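Local atomic coordinates of beta-alanyl-CoA:ammonia lyase 2 (Clostridium propionicum, PDB entry 4MZQ), a protein that probably acts as a lyase that removes ammonia from beta-alanyl-CoA, and binds zinc and coenzyme A thioesters in a hexameric hot-dog-fold assembly. Residues L50-K55 and S121-K126; A89-K94 and T107-P112. One frame throughout, in Å; residues are numbered along the deposited sequence.

Interaction 1. Residues L50-K55 and S121-K126; sequences LFLGYK and SLFIAK. With 1VU (propionyl Coenzyme A), chain M.
The ring of Phe51 takes Leu122 over one face: CG of Leu122 stands 4.0 Å from the ring centroid, 23° off the normal, a CH-pi contact, while CD2 of Leu122 touches CD1 of Phe51 at 3.5 Å. Gly53 C lies at the edge of the same ring, in its plane. The ring of Phe123, on the other side of the sheet, carries the ligand over one face, with C12 of the pantetheine gem-dimethyl group of propionyl-CoA offset toward the rim; CD1 of Leu50 and CD2 of Leu52 approach this ring obliquely. With CG of Phe123 anti to the backbone N (chi1 172°), the ring leads away from strand 50-54 and lies along the ligand, while CB meets CG of Leu52 at 3.7 Å. Leu52 CD1 lies 3.5 Å from both Leu122 O and the ribose oxygen O11. Backbone bonds join the strands: Leu50 and Phe123 exchange both N-H groups, and Leu52 N reaches Ser121 O at 2.8 Å. Ser121 N in turn bonds to Gly53 O. Leu52 N and Gly53 O thus share Ser121 as partner, a classic beta bulge. Phe51 O accepts a hydrogen bond from the amide N of propionyl-CoA at 3.0 Å, and Glu58 and Phe59 of the second subunit bind the ligand too. An antiparallel strand pair lining a coenzyme A site at a subunit interface is typical of the hot-dog fold.

Interaction 2. Residues A89-K94 and T107-P112; sequences AWKVAK and TACEPP
Cys109 reaches across to Lys91 and Ala93 next to the loop that joins the two strands of a beta hairpin, 82-95 and 106-123, in the antiparallel sheet of the hot-dog fold. From CB outward, its side chain lies against the facing strand: CB meets Lys91 O at 3.3 Å, and SG, anti to the carbonyl carbon (chi1 -59°), comes to rest 3.7 Å from Ala93 N. The same sulfur has the aliphatic chains of two lysines beside it, CG of Lys91 at 3.8 Å and CG of Lys94 at 4.0 Å. Lys91 bends at chi3, and its NZ makes a salt bridge with Asp67. Regular pairing spans Lys94 and Thr107, whose N-H groups and carbonyls bond in both directions, and Ala93 faces Ala108 as a non-hydrogen-bonded pair. Thr107 OG1 is taken by Gln133 of the third subunit. Past Cys109 the chain bends away, with a cis peptide before Pro111, and Pro112 returns to strand 82-95. CB of Pro112 packs at 3.9 Å from CE3 of Trp90, and the carbonyl O of Pro112 sits at the edge of the indole, near the ring plane. Val92 O serves two donors: Cys109 N, 2.9 Å away and 62° out of the carbonyl plane, and a water that also donates to Cys109 O, bridging the two carbonyls with its 2.7 Å bond to Val92 O.

Overall arrangement
Both interactions use strand 106-123, which lies between strands 50-59 and 82-95 in the antiparallel sheet. Interaction 1 joins it to strand 50-59 and interaction 2 to strand 82-95; they lie about 30 Å apart between centres, on opposite sides of the chain's centre, and the residues of interaction 2 fall, in sequence, between the two segments of interaction 1. The first is buried and mostly apolar, with aromatic and leucine side chains on both sheet faces and bound propionyl-CoA against one of them. The second is partly exposed, mixing lysine chains, a cysteine, a proline and a bridging water. Each lies beside another chain, the second subunit at interaction 1 and the third at interaction 2.

Interaction 1. Residues L50-K55 and S121-K126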
# COMPACT_ATOMS: atom_id res chain seq x y z
N LEU A 50 -5.52 16.00 17.23
CA LEU A 50 -5.29 14.60 17.58
C LEU A 50 -6.60 13.93 17.95
O LEU A 50 -7.42 14.48 18.71
CB LEU A 50 -4.29 14.49 18.75
CG LEU A 50 -2.88 15.02 18.49
CD1 LEU A 50 -2.12 15.21 19.81
CD2 LEU A 50 -2.10 14.09 17.57
N PHE A 51 -6.81 12.72 17.46
CA PHE A 51 -8.02 12.00 17.82
C PHE A 51 -7.91 11.49 19.26
O PHE A 51 -6.95 10.82 19.63
CB PHE A 51 -8.25 10.84 16.85
CG PHE A 51 -9.69 10.68 16.45
CD1 PHE A 51 -10.13 11.14 15.22
CD2 PHE A 51 -10.60 10.09 17.31
CE1 PHE A 51 -11.45 11.01 14.84
CE2 PHE A 51 -11.93 9.95 16.94
CZ PHE A 51 -12.36 10.42 15.71
N LEU A 52 -8.91 11.81 20.08
CA LEU A 52 -8.91 11.37 21.48
C LEU A 52 -9.43 9.95 21.66
O LEU A 52 -8.95 9.19 22.51
CB LEU A 52 -9.78 12.30 22.34
CG LEU A 52 -9.28 13.72 22.56
CD1 LEU A 52 -10.44 14.65 22.82
CD2 LEU A 52 -8.28 13.77 23.71
N GLY A 53 -10.48 9.62 20.92
CA GLY A 53 -11.12 8.33 21.05
C GLY A 53 -12.54 8.35 20.54
O GLY A 53 -13.03 9.37 20.04
N TYR A 54 -13.19 7.19 20.64
CA TYR A 54 -14.57 7.00 20.24
C TYR A 54 -15.43 6.47 21.38
O TYR A 54 -15.01 5.57 22.09
CB TYR A 54 -14.67 5.99 19.10
CG TYR A 54 -14.13 6.43 17.77
CD1 TYR A 54 -12.81 6.20 17.41
CD2 TYR A 54 -14.97 7.05 16.83
CE1 TYR A 54 -12.33 6.59 16.17
CE2 TYR A 54 -14.50 7.43 15.60
CZ TYR A 54 -13.18 7.20 15.27
OH TYR A 54 -12.72 7.59 14.03
N LYS A 55 -16.55 7.13 21.64
CA LYS A 55 -17.46 6.68 22.70
C LYS A 55 -18.04 5.34 22.28
O LYS A 55 -18.12 4.39 23.07
CB LYS A 55 -18.56 7.71 22.95
N SER A 121 -14.19 12.00 19.50
CA SER A 121 -13.76 13.32 19.92
C SER A 121 -12.32 13.58 19.50
O SER A 121 -11.51 12.65 19.45
CB SER A 121 -13.89 13.47 21.43
OG SER A 121 -15.24 13.38 21.84
N LEU A 122 -12.02 14.84 19.24
CA LEU A 122 -10.68 15.23 18.84
C LEU A 122 -10.20 16.38 19.71
O LEU A 122 -11.00 17.08 20.33
CB LEU A 122 -10.66 15.64 17.35
CG LEU A 122 -11.10 14.54 16.37
CD1 LEU A 122 -12.59 14.67 16.11
CD2 LEU A 122 -10.34 14.63 15.05
N PHE A 123 -8.88 16.57 19.74
CA PHE A 123 -8.18 17.47 20.64
C PHE A 123 -7.37 18.50 19.85
O PHE A 123 -6.62 18.13 18.96
CB PHE A 123 -7.27 16.65 21.55
CG PHE A 123 -6.33 17.46 22.41
CD1 PHE A 123 -6.74 17.89 23.67
CD2 PHE A 123 -5.04 17.75 22.00
CE1 PHE A 123 -5.89 18.61 24.49
CE2 PHE A 123 -4.18 18.48 22.81
CZ PHE A 123 -4.60 18.91 24.06
N ILE A 124 -7.51 19.77 20.21
CA ILE A 124 -6.56 20.79 19.78
C ILE A 124 -6.13 21.56 21.02
O ILE A 124 -6.96 22.18 21.67
CB ILE A 124 -7.17 21.76 18.76
CG1 ILE A 124 -7.76 21.00 17.57
CG2 ILE A 124 -6.10 22.76 18.28
CD1 ILE A 124 -8.44 21.90 16.56
N ALA A 125 -4.85 21.48 21.35
CA ALA A 125 -4.30 22.22 22.48
C ALA A 125 -4.65 23.70 22.34
O ALA A 125 -4.67 24.23 21.23
CB ALA A 125 -2.79 22.03 22.57
N LYS A 126 -4.93 24.36 23.46
CA LYS A 126 -5.40 25.74 23.45
C LYS A 126 -4.50 26.64 22.61
O LYS A 126 -4.98 27.46 21.82
CB LYS A 126 -5.53 26.27 24.88
CG LYS A 126 -6.12 27.68 25.00
CD LYS A 126 -7.51 27.80 24.35
CE LYS A 126 -8.54 26.90 25.01
NZ LYS A 126 -9.93 27.02 24.43
O14 1VU M . -12.64 20.04 28.77
P2 1VU M . -12.18 19.80 27.35
O15 1VU M . -10.83 20.41 27.04
O16 1VU M . -13.25 20.06 26.31
O13 1VU M . -12.00 18.20 27.26
C23 1VU M . -10.85 17.52 27.77
C22 1VU M . -11.26 16.09 28.03
O12 1VU M . -12.55 15.96 28.67
C16 1VU M . -11.25 15.52 26.62
N2 1VU M . -11.00 14.08 26.54
C21 1VU M . -11.81 13.24 25.91
N6 1VU M . -12.97 13.45 25.25
C20 1VU M . -13.60 12.40 24.70
N5 1VU M . -13.12 11.16 24.79
C19 1VU M . -11.96 10.92 25.44
N4 1VU M . -11.48 9.66 25.52
C18 1VU M . -11.28 11.97 26.02
N3 1VU M . -10.14 12.08 26.73
C17 1VU M . -9.98 13.38 27.05
O11 1VU M . -10.15 16.14 25.96
C15 1VU M . -9.81 17.34 26.66
C14 1VU M . -8.39 17.22 27.20
O10 1VU M . -8.28 16.16 28.16
P1 1VU M . -6.88 15.89 28.89
O8 1VU M . -6.38 17.22 29.42
O9 1VU M . -7.01 14.72 29.82
O7 1VU M . -6.00 15.50 27.60
P 1VU M . -4.91 14.32 27.63
O5 1VU M . -3.90 14.63 28.71
O6 1VU M . -5.65 13.00 27.57
O4 1VU M . -4.18 14.58 26.22
C13 1VU M . -4.91 14.34 25.02
C10 1VU M . -3.93 13.95 23.92
C11 1VU M . -4.67 13.91 22.58
C12 1VU M . -2.78 14.95 23.88
C9 1VU M . -3.39 12.57 24.30
O3 1VU M . -4.48 11.76 24.76
C8 1VU M . -2.70 11.90 23.14
O2 1VU M . -1.63 12.31 22.72
N1 1VU M . -3.32 10.84 22.66
C7 1VU M . -2.99 10.21 21.39
C6 1VU M . -3.72 10.94 20.28
C5 1VU M . -3.42 10.30 18.94
O1 1VU M . -2.28 9.96 18.67
N 1VU M . -4.46 10.15 18.11
C4 1VU M . -4.34 9.48 16.82
C3 1VU M . -3.54 10.25 15.75
S 1VU M . -4.40 11.75 15.19

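Interaction 2. Residues A89-K94 and T107-P112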
# COMPACT_ATOMS: atom_id res chain seq x y z
N ALA A 89 -21.28 6.11 8.03
CA ALA A 89 -20.73 5.50 6.81
C ALA A 89 -21.88 4.93 6.02
O ALA A 89 -22.69 4.17 6.56
CB ALA A 89 -19.72 4.41 7.13
N TRP A 90 -21.96 5.29 4.75
CA TRP A 90 -23.06 4.91 3.87
C TRP A 90 -22.56 4.28 2.57
O TRP A 90 -21.64 4.81 1.95
CB TRP A 90 -23.90 6.13 3.52
CG TRP A 90 -24.59 6.78 4.67
CD1 TRP A 90 -24.15 7.83 5.40
CD2 TRP A 90 -25.88 6.43 5.20
NE1 TRP A 90 -25.07 8.17 6.37
CE2 TRP A 90 -26.14 7.32 6.26
CE3 TRP A 90 -26.82 5.45 4.88
CZ2 TRP A 90 -27.32 7.25 7.01
CZ3 TRP A 90 -27.99 5.39 5.62
CH2 TRP A 90 -28.23 6.28 6.68
N LYS A 91 -23.18 3.18 2.16
CA LYS A 91 -22.88 2.56 0.87
C LYS A 91 -23.84 3.08 -0.20
O LYS A 91 -25.05 2.97 -0.05
CB LYS A 91 -22.97 1.04 0.95
CG LYS A 91 -22.50 0.32 -0.31
CD LYS A 91 -22.70 -1.20 -0.17
CE LYS A 91 -22.16 -1.74 1.17
NZ LYS A 91 -21.97 -3.22 1.11
N VAL A 92 -23.29 3.63 -1.29
CA VAL A 92 -24.15 4.25 -2.29
C VAL A 92 -24.18 3.51 -3.62
O VAL A 92 -25.05 3.79 -4.44
CB VAL A 92 -23.75 5.73 -2.55
CG1 VAL A 92 -23.95 6.57 -1.28
CG2 VAL A 92 -22.30 5.82 -3.04
N ALA A 93 -23.29 2.54 -3.80
CA ALA A 93 -23.27 1.70 -4.99
C ALA A 93 -22.46 0.44 -4.73
O ALA A 93 -21.64 0.41 -3.81
CB ALA A 93 -22.70 2.49 -6.19
N LYS A 94 -22.69 -0.61 -5.51
CA LYS A 94 -22.04 -1.89 -5.24
C LYS A 94 -21.97 -2.76 -6.49
O LYS A 94 -22.70 -2.52 -7.45
CB LYS A 94 -22.80 -2.63 -4.14
CG LYS A 94 -24.26 -2.91 -4.51
CD LYS A 94 -24.95 -3.81 -3.48
CE LYS A 94 -26.30 -4.31 -4.00
NZ LYS A 94 -26.94 -5.29 -3.07
N THR A 107 -24.59 -1.65 -9.41
CA THR A 107 -25.78 -0.81 -9.29
C THR A 107 -25.69 0.16 -8.11
O THR A 107 -24.78 0.07 -7.29
CB THR A 107 -27.05 -1.70 -9.15
OG1 THR A 107 -28.22 -0.90 -9.28
CG2 THR A 107 -27.07 -2.45 -7.82
N ALA A 108 -26.61 1.12 -8.07
CA ALA A 108 -26.69 2.05 -6.96
C ALA A 108 -27.47 1.40 -5.82
O ALA A 108 -28.31 0.50 -6.04
CB ALA A 108 -27.36 3.35 -7.41
N CYS A 109 -27.17 1.85 -4.61
CA CYS A 109 -27.93 1.47 -3.44
C CYS A 109 -28.98 2.54 -3.23
O CYS A 109 -28.66 3.65 -2.80
CB CYS A 109 -27.02 1.36 -2.22
SG CYS A 109 -25.69 0.13 -2.40
N GLU A 110 -30.22 2.22 -3.60
CA GLU A 110 -31.36 3.11 -3.37
C GLU A 110 -32.37 2.40 -2.47
O GLU A 110 -33.09 1.51 -2.92
CB GLU A 110 -32.02 3.52 -4.70
CG GLU A 110 -31.08 4.25 -5.66
CD GLU A 110 -31.75 4.66 -6.96
OE1 GLU A 110 -32.48 3.83 -7.56
OE2 GLU A 110 -31.56 5.82 -7.39
N PRO A 111 -32.41 2.78 -1.18
CA PRO A 111 -31.62 3.85 -0.55
C PRO A 111 -30.21 3.39 -0.17
O PRO A 111 -29.92 2.19 -0.20
CB PRO A 111 -32.43 4.17 0.71
CG PRO A 111 -33.00 2.86 1.09
CD PRO A 111 -33.33 2.15 -0.21
N PRO A 112 -29.33 4.34 0.19
CA PRO A 112 -28.02 3.91 0.66
C PRO A 112 -28.13 3.03 1.89
O PRO A 112 -29.10 3.09 2.66
CB PRO A 112 -27.30 5.23 0.98
CG PRO A 112 -28.38 6.23 1.13
CD PRO A 112 -29.45 5.81 0.18
O HOH W 1 -27.04 5.61 -4.20